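DUF2235 domain-containing protein (Pseudomonas aeruginosa, PDB 4O5P) is a type VI secretion effector of the Tle1 family that acts as a phospholipase, probably hydrolysing membrane phospholipids through an alpha/beta-hydrolase catalytic domain. Local coordinates at residues His9-His14 with Asn458-Gln463; Val332-Cys337 with Val371-Pro376; Glu451-Arg456 with Asp656-Asp661. All coordinates share one frame; numbering follows the deposited sequence.

Contact 1 (His9-His14 with Asn458-Gln463); sequences HIAPTH and NAWQAQ
Asn458 and His14 are joined by a pair of hydrogen bonds that uses both ends of one side-chain amide. The backbone N of His14 gives its hydrogen to Asn458 OD1 at 2.7 Å in an almost straight bond (175° at the hydrogen), and Asn458 ND2 returns one to His14 O at 3.0 Å. Both donors lie in the plane of the carbonyl they meet, on a lone pair, so the amide of Asn458 reads the N-H and C=O of a single residue and its rotation is fixed. One helical turn further on, Gln461 makes the other polar link: its CG stands anti to the backbone N (chi1 -166°) and the chain then bends at chi2 (-80°), which turns NE2 onto Ala11 O at 2.9 Å, nearly along that carbonyl's axis.

These amide bonds are the tight part of the contact; the more buried part is apolar, around Trp460 and Ala11. Ile10 CG2 meets Trp460 CZ3 at 4.0 Å, coming at the ring obliquely, while Ala11 CB sits at the ring edge near its plane. The indole is held beyond this contact as well, since NE1 bonds to Glu476 and Leu651 and Leu654 of helix 649-657 touch its side chain. The looser side is at Thr13, which is exposed; here a water joins the direct contacts. It accepts from Thr13 OG1 and donates to Asn458 O and to Gln461 OE1, the last at 2.6 Å.

The segment 9-14 thus leaves strand 7-10, which pairs with strand 370-375, and runs on along helix 451-463. Two side-chain amides of the helix satisfy main-chain N-H and C=O groups of the N-terminal segment, and this chemistry fixes its course along the helix.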
# COMPACT_ATOMS: atom_id res chain seq x y z
N HIS A 9 -5.29 19.60 -0.25
CA HIS A 9 -4.42 20.71 -0.68
C HIS A 9 -3.22 20.20 -1.47
O HIS A 9 -2.91 19.00 -1.44
CB HIS A 9 -3.91 21.51 0.51
CG HIS A 9 -5.00 21.99 1.42
ND1 HIS A 9 -5.64 23.20 1.24
CD2 HIS A 9 -5.57 21.43 2.51
CE1 HIS A 9 -6.55 23.36 2.18
NE2 HIS A 9 -6.53 22.30 2.96
N ILE A 10 -2.55 21.12 -2.17
CA ILE A 10 -1.24 20.84 -2.74
C ILE A 10 -0.30 20.75 -1.54
O ILE A 10 -0.56 21.39 -0.51
CB ILE A 10 -0.78 22.00 -3.66
CG1 ILE A 10 -1.70 22.12 -4.86
CG2 ILE A 10 0.63 21.76 -4.21
CD1 ILE A 10 -1.78 20.82 -5.68
N ALA A 11 0.77 19.96 -1.65
CA ALA A 11 1.84 19.95 -0.66
C ALA A 11 2.22 21.38 -0.25
O ALA A 11 2.22 22.27 -1.09
CB ALA A 11 3.06 19.25 -1.20
N PRO A 12 2.52 21.59 1.04
CA PRO A 12 3.01 22.90 1.44
C PRO A 12 4.42 23.11 0.91
O PRO A 12 5.09 22.14 0.54
CB PRO A 12 3.03 22.83 2.97
CG PRO A 12 3.15 21.36 3.28
CD PRO A 12 2.38 20.66 2.18
N THR A 13 4.86 24.36 0.85
CA THR A 13 6.22 24.68 0.42
C THR A 13 7.16 24.06 1.45
O THR A 13 6.78 23.89 2.60
CB THR A 13 6.42 26.20 0.36
OG1 THR A 13 7.69 26.50 -0.22
CG2 THR A 13 6.34 26.81 1.77
N HIS A 14 8.36 23.68 1.04
CA HIS A 14 9.28 23.08 1.99
C HIS A 14 10.22 24.14 2.54
O HIS A 14 10.94 24.77 1.76
CB HIS A 14 10.12 21.98 1.36
CG HIS A 14 11.15 21.41 2.29
ND1 HIS A 14 10.83 20.54 3.30
CD2 HIS A 14 12.48 21.64 2.39
CE1 HIS A 14 11.92 20.23 3.98
NE2 HIS A 14 12.94 20.88 3.44
N ASN A 458 10.14 22.87 -4.35
CA ASN A 458 9.38 24.11 -4.29
C ASN A 458 9.01 24.68 -5.66
O ASN A 458 7.99 25.35 -5.79
CB ASN A 458 10.11 25.13 -3.42
CG ASN A 458 10.13 24.73 -1.95
OD1 ASN A 458 9.22 24.06 -1.46
ND2 ASN A 458 11.19 25.14 -1.23
N ALA A 459 9.79 24.39 -6.70
CA ALA A 459 9.38 24.84 -8.04
C ALA A 459 8.12 24.08 -8.45
O ALA A 459 7.13 24.67 -8.96
CB ALA A 459 10.49 24.63 -9.05
N TRP A 460 8.14 22.77 -8.21
CA TRP A 460 6.92 22.01 -8.42
C TRP A 460 5.76 22.55 -7.58
O TRP A 460 4.66 22.79 -8.09
CB TRP A 460 7.14 20.53 -8.11
CG TRP A 460 5.90 19.75 -8.38
CD1 TRP A 460 5.51 19.22 -9.57
CD2 TRP A 460 4.85 19.47 -7.45
NE1 TRP A 460 4.29 18.59 -9.43
CE2 TRP A 460 3.87 18.74 -8.13
CE3 TRP A 460 4.66 19.75 -6.09
CZ2 TRP A 460 2.70 18.28 -7.51
CZ3 TRP A 460 3.50 19.32 -5.47
CH2 TRP A 460 2.53 18.58 -6.19
N GLN A 461 6.00 22.77 -6.30
CA GLN A 461 4.93 23.16 -5.39
C GLN A 461 4.30 24.46 -5.85
O GLN A 461 3.07 24.62 -5.80
CB GLN A 461 5.48 23.31 -3.98
CG GLN A 461 4.40 23.40 -2.91
CD GLN A 461 3.79 24.78 -2.79
OE1 GLN A 461 4.43 25.79 -3.09
NE2 GLN A 461 2.54 24.84 -2.34
N ALA A 462 5.14 25.37 -6.32
CA ALA A 462 4.69 26.69 -6.76
C ALA A 462 3.93 26.67 -8.08
O ALA A 462 3.04 27.51 -8.27
CB ALA A 462 5.87 27.67 -6.81
N GLN A 463 4.25 25.76 -9.00
CA GLN A 463 3.47 25.71 -10.26
C GLN A 463 2.16 24.96 -10.14
O GLN A 463 1.27 25.08 -10.99
CB GLN A 463 4.28 25.09 -11.40
CG GLN A 463 4.68 23.63 -11.17
CD GLN A 463 3.61 22.62 -11.56
OE1 GLN A 463 2.90 22.79 -12.57
NE2 GLN A 463 3.50 21.56 -10.77
O HOH W 1 6.86 26.59 -3.07

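Contact 2 (Val332-Cys337 with Val371-Pro376)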
# COMPACT_ATOMS: atom_id res chain seq x y z
N VAL A 332 -3.24 12.39 8.45
CA VAL A 332 -2.59 13.09 7.35
C VAL A 332 -2.29 12.08 6.23
O VAL A 332 -1.63 11.08 6.48
CB VAL A 332 -1.27 13.73 7.80
CG1 VAL A 332 -0.50 14.24 6.59
CG2 VAL A 332 -1.52 14.86 8.84
N HIS A 333 -2.76 12.34 5.01
CA HIS A 333 -2.51 11.43 3.89
C HIS A 333 -1.79 12.17 2.76
O HIS A 333 -2.34 13.07 2.15
CB HIS A 333 -3.84 10.91 3.34
CG HIS A 333 -3.70 9.78 2.36
ND1 HIS A 333 -4.68 9.49 1.43
CD2 HIS A 333 -2.73 8.85 2.18
CE1 HIS A 333 -4.32 8.43 0.73
NE2 HIS A 333 -3.14 8.02 1.16
N LEU A 334 -0.56 11.76 2.48
CA LEU A 334 0.24 12.34 1.43
C LEU A 334 0.13 11.40 0.24
O LEU A 334 0.41 10.20 0.39
CB LEU A 334 1.69 12.42 1.91
CG LEU A 334 1.90 13.16 3.23
CD1 LEU A 334 3.36 13.30 3.55
CD2 LEU A 334 1.20 14.54 3.22
N VAL A 335 -0.28 11.93 -0.91
CA VAL A 335 -0.52 11.11 -2.10
C VAL A 335 0.33 11.51 -3.31
O VAL A 335 0.71 12.67 -3.46
CB VAL A 335 -2.03 11.12 -2.49
CG1 VAL A 335 -2.91 10.84 -1.25
CG2 VAL A 335 -2.43 12.44 -3.10
N SER A 336 0.64 10.53 -4.17
CA SER A 336 1.41 10.74 -5.40
C SER A 336 0.52 11.28 -6.52
O SER A 336 -0.56 10.75 -6.76
CB SER A 336 2.03 9.40 -5.83
OG SER A 336 2.39 9.39 -7.20
N CYS A 337 0.96 12.34 -7.21
CA CYS A 337 0.23 12.86 -8.36
C CYS A 337 0.55 12.15 -9.68
O CYS A 337 -0.24 12.18 -10.62
CB CYS A 337 0.55 14.35 -8.55
SG CYS A 337 -0.08 15.39 -7.26
N VAL A 371 -6.56 15.44 6.62
CA VAL A 371 -6.10 16.30 5.53
C VAL A 371 -5.34 15.46 4.52
O VAL A 371 -4.71 14.47 4.89
CB VAL A 371 -5.27 17.50 6.10
CG1 VAL A 371 -4.06 17.01 6.88
CG2 VAL A 371 -4.85 18.47 5.01
N GLU A 372 -5.44 15.82 3.24
CA GLU A 372 -4.84 15.05 2.14
C GLU A 372 -4.00 16.01 1.28
O GLU A 372 -4.52 17.02 0.78
CB GLU A 372 -5.96 14.37 1.32
CG GLU A 372 -5.52 13.47 0.13
CD GLU A 372 -6.61 12.47 -0.26
OE1 GLU A 372 -7.55 12.84 -1.01
OE2 GLU A 372 -6.55 11.31 0.17
N TYR A 373 -2.71 15.73 1.15
CA TYR A 373 -1.80 16.61 0.40
C TYR A 373 -1.31 15.94 -0.87
O TYR A 373 -0.89 14.78 -0.85
CB TYR A 373 -0.59 16.97 1.26
CG TYR A 373 -0.88 17.97 2.34
CD1 TYR A 373 -1.04 19.33 2.04
CD2 TYR A 373 -0.97 17.57 3.67
CE1 TYR A 373 -1.29 20.26 3.05
CE2 TYR A 373 -1.22 18.49 4.67
CZ TYR A 373 -1.39 19.83 4.36
OH TYR A 373 -1.63 20.72 5.37
N ALA A 374 -1.37 16.69 -1.98
CA ALA A 374 -0.85 16.21 -3.27
C ALA A 374 0.65 16.46 -3.35
O ALA A 374 1.10 17.58 -3.09
CB ALA A 374 -1.55 16.91 -4.41
N TYR A 375 1.41 15.42 -3.72
CA TYR A 375 2.88 15.43 -3.81
C TYR A 375 3.37 14.96 -5.19
O TYR A 375 2.73 14.13 -5.84
CB TYR A 375 3.51 14.53 -2.72
CG TYR A 375 3.85 15.28 -1.45
CD1 TYR A 375 2.86 15.63 -0.53
CD2 TYR A 375 5.16 15.64 -1.16
CE1 TYR A 375 3.17 16.33 0.64
CE2 TYR A 375 5.47 16.35 -0.01
CZ TYR A 375 4.48 16.69 0.88
OH TYR A 375 4.80 17.38 2.03
N PRO A 376 4.53 15.47 -5.64
CA PRO A 376 5.08 15.10 -6.94
C PRO A 376 5.77 13.76 -6.86
O PRO A 376 6.17 13.35 -5.75
CB PRO A 376 6.11 16.20 -7.20
CG PRO A 376 6.61 16.53 -5.85
CD PRO A 376 5.38 16.46 -4.95
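His333 and Glu372 both send CG anti to the backbone N (chi1 -169° and -178°), so the two side chains rise side by side from neighbouring strands, and the extended chain of Glu372 carries its carboxylate level with the imidazole. His333 ND1 then donates to Glu372 OE2 at 2.9 Å, on the anti lone pair of that oxygen, with the ring and carboxylate planes 52° apart. Val335 CG1 lies over one face of the imidazole and also touches Glu372, crossing its chain. Both polar groups are buried but well supplied: His333 NE2 is bonded to the backbone N of Thr282, and Glu372 has further partners in Ser348, Tyr366 and Ile349 N.

The side of the sheet bearing Leu334, Tyr373 and Tyr375 is mostly apolar where the segments meet. Leu334 CD2 touches both tyrosines, 3.6 Å from Tyr373 CB and 3.7 Å from Tyr375 CE1. Helix 403-416 packs on this side; His409 meets the Tyr373 ring edge-to-face and bonds to Tyr375 OH. Past the end of the strands, Cys337 SG rests on Ala374 CB at 3.5 Å.

The backbones run in the same direction, and the axes of the short segments approach to 4.7 Å. Bonds alternate from one strand to the other: His333 N to Val371 O, Tyr373 N to His333 O, Val335 N to Tyr373 O, Tyr375 N to Val335 O and Cys337 N to Tyr375 O. Alternate residues of each strand supply them, as in a regular parallel ladder. Ser336 N bonds to Asp281, which with Ser237 and His379 has the geometry of a probable Ser-His-Asp triad. Adjacent parallel strands with helices on their faces, leading at their C-terminal ends to such a triad, are characteristic of the alpha/beta-hydrolase fold.

Contact 3 (Glu451-Arg456 with Asp656-Asp661)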
# COMPACT_ATOMS: atom_id res chain seq x y z
N GLU A 451 19.52 21.48 -0.13
CA GLU A 451 18.81 22.67 -0.60
C GLU A 451 18.46 22.55 -2.08
O GLU A 451 17.48 23.14 -2.51
CB GLU A 451 19.57 23.96 -0.26
CG GLU A 451 20.68 24.35 -1.21
CD GLU A 451 21.22 25.75 -0.92
OE1 GLU A 451 21.10 26.22 0.24
OE2 GLU A 451 21.76 26.39 -1.86
N GLU A 452 19.22 21.77 -2.85
CA GLU A 452 18.89 21.59 -4.27
C GLU A 452 17.54 20.88 -4.37
O GLU A 452 16.64 21.30 -5.13
CB GLU A 452 20.00 20.78 -4.95
CG GLU A 452 19.80 20.52 -6.44
CD GLU A 452 21.00 19.78 -7.07
OE1 GLU A 452 21.98 20.47 -7.43
OE2 GLU A 452 20.97 18.52 -7.19
N LEU A 453 17.39 19.81 -3.59
CA LEU A 453 16.13 19.10 -3.48
C LEU A 453 15.02 20.05 -3.06
O LEU A 453 13.98 20.12 -3.72
CB LEU A 453 16.25 17.91 -2.51
CG LEU A 453 14.94 17.18 -2.21
CD1 LEU A 453 14.32 16.63 -3.49
CD2 LEU A 453 15.10 16.08 -1.14
N ALA A 454 15.23 20.81 -1.98
CA ALA A 454 14.19 21.74 -1.53
C ALA A 454 13.76 22.71 -2.63
O ALA A 454 12.58 22.97 -2.82
CB ALA A 454 14.64 22.50 -0.30
N THR A 455 14.73 23.23 -3.36
CA THR A 455 14.48 24.22 -4.40
C THR A 455 13.63 23.64 -5.54
O THR A 455 12.67 24.26 -5.99
CB THR A 455 15.80 24.72 -4.97
OG1 THR A 455 16.45 25.56 -4.00
CG2 THR A 455 15.57 25.51 -6.23
N ARG A 456 14.02 22.45 -5.99
CA ARG A 456 13.30 21.78 -7.07
C ARG A 456 11.87 21.39 -6.67
O ARG A 456 10.88 21.59 -7.42
CB ARG A 456 14.11 20.54 -7.50
CG ARG A 456 15.45 20.93 -8.17
CD ARG A 456 16.36 19.71 -8.37
NE ARG A 456 17.62 20.05 -9.02
CZ ARG A 456 18.46 19.15 -9.55
NH1 ARG A 456 18.16 17.87 -9.50
NH2 ARG A 456 19.59 19.55 -10.11
N ASP A 656 13.81 15.17 -14.21
CA ASP A 656 15.04 14.49 -14.63
C ASP A 656 15.72 13.66 -13.53
O ASP A 656 16.03 12.49 -13.74
CB ASP A 656 16.06 15.50 -15.14
CG ASP A 656 15.79 15.97 -16.56
OD1 ASP A 656 14.71 15.68 -17.14
OD2 ASP A 656 16.68 16.65 -17.10
N GLU A 657 15.95 14.29 -12.37
CA GLU A 657 16.83 13.73 -11.34
C GLU A 657 16.15 13.34 -10.01
O GLU A 657 16.80 12.82 -9.10
CB GLU A 657 17.99 14.70 -11.04
CG GLU A 657 18.90 14.99 -12.24
CD GLU A 657 20.10 15.84 -11.87
OE1 GLU A 657 20.06 16.51 -10.81
OE2 GLU A 657 21.09 15.83 -12.63
N GLN A 658 14.85 13.59 -9.88
CA GLN A 658 14.16 13.21 -8.63
C GLN A 658 12.98 12.25 -8.84
O GLN A 658 12.84 11.29 -8.10
CB GLN A 658 13.71 14.46 -7.87
CG GLN A 658 14.74 14.93 -6.82
CD GLN A 658 15.98 15.59 -7.41
OE1 GLN A 658 15.90 16.30 -8.41
NE2 GLN A 658 17.13 15.37 -6.77
N VAL A 659 12.19 12.50 -9.88
CA VAL A 659 10.97 11.74 -10.14
C VAL A 659 11.27 10.43 -10.85
O VAL A 659 11.83 10.41 -11.96
CB VAL A 659 9.95 12.57 -10.95
CG1 VAL A 659 8.72 11.71 -11.32
CG2 VAL A 659 9.52 13.81 -10.14
N HIS A 660 10.88 9.33 -10.21
CA HIS A 660 11.09 8.00 -10.80
C HIS A 660 9.99 7.63 -11.78
O HIS A 660 9.05 8.39 -11.98
CB HIS A 660 11.22 6.92 -9.72
CG HIS A 660 12.47 7.02 -8.91
ND1 HIS A 660 12.67 8.03 -7.98
CD2 HIS A 660 13.59 6.26 -8.88
CE1 HIS A 660 13.86 7.87 -7.42
NE2 HIS A 660 14.44 6.80 -7.95
N ASP A 661 10.13 6.47 -12.41
CA ASP A 661 9.17 6.05 -13.41
C ASP A 661 8.79 4.64 -13.01
O ASP A 661 9.48 3.67 -13.34
CB ASP A 661 9.82 6.07 -14.81
CG ASP A 661 8.82 5.80 -15.93
OD1 ASP A 661 7.82 5.08 -15.70
OD2 ASP A 661 9.03 6.30 -17.06
O HOH W 2 20.38 16.12 -7.66
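Arg456 NH1 is the donor on which this contact turns, meeting two acceptors from consecutive residues, Glu657 and Gln658. The salt bridge to Glu657 OE1 is short (2.7 Å from NH1) and fairly straight; NH1 reaches that oxygen on its anti side, tilted 25° from the carboxylate plane. The bond from NH1 to Gln658 OE1 measures 3.0 Å. Both oxygens lie at the edge of the guanidinium, within 3° of its plane, so the NH1 hydrogens are both engaged. NH2 adds a weak bond to the same Glu657 OE1. The arginine chain, extended from CG to NE, reaches straight to them from its helix.

Gln658 OE1 accepts on a lone pair in its carbonyl plane, the amide being turned 68° from the guanidinium, while its NE2 is satisfied by Phe400 O. Glu452 approaches differently: OE2 stands over a guanidinium face, 3.4 Å from Arg456 NH2, so the attraction is of charges alone. A water bonds this oxygen at 2.5 Å and also donates to Glu657 OE1, bridging two carboxylate oxygens that are 4.2 Å apart. Leu453 CD1 packs on Gln658 CG at 3.8 Å.

The network ties the start of helix 451-463 to the end of helix 649-657. An arginine that meets both glutamates, one at its edge and one over a face, probably offsets their mutual repulsion and would favour their ionised forms.

Helix 451-463 serves contacts 1 and 3, whose centres are 13 Å apart: its first half meets the end of helix 649-657, its second half the N-terminal segment. His14 CD2 touches Ala454 CB at 3.6 Å, joining the two directly. Contact 1 passes into contact 2 through the sheet, where strand 7-10 lies beside strand 370-375; Ala11 N to Ala374 O, at 2.8 Å, is a probable hydrogen bond. Contacts 2 and 3 do not touch, their nearest atoms being about 5 Å apart. Of the three, contact 2 reaches the probable catalytic triad, through Ser336, while contact 1 sets helix 451-463 against the edge of the sheet and contact 3 joins that helix to helix 649-657.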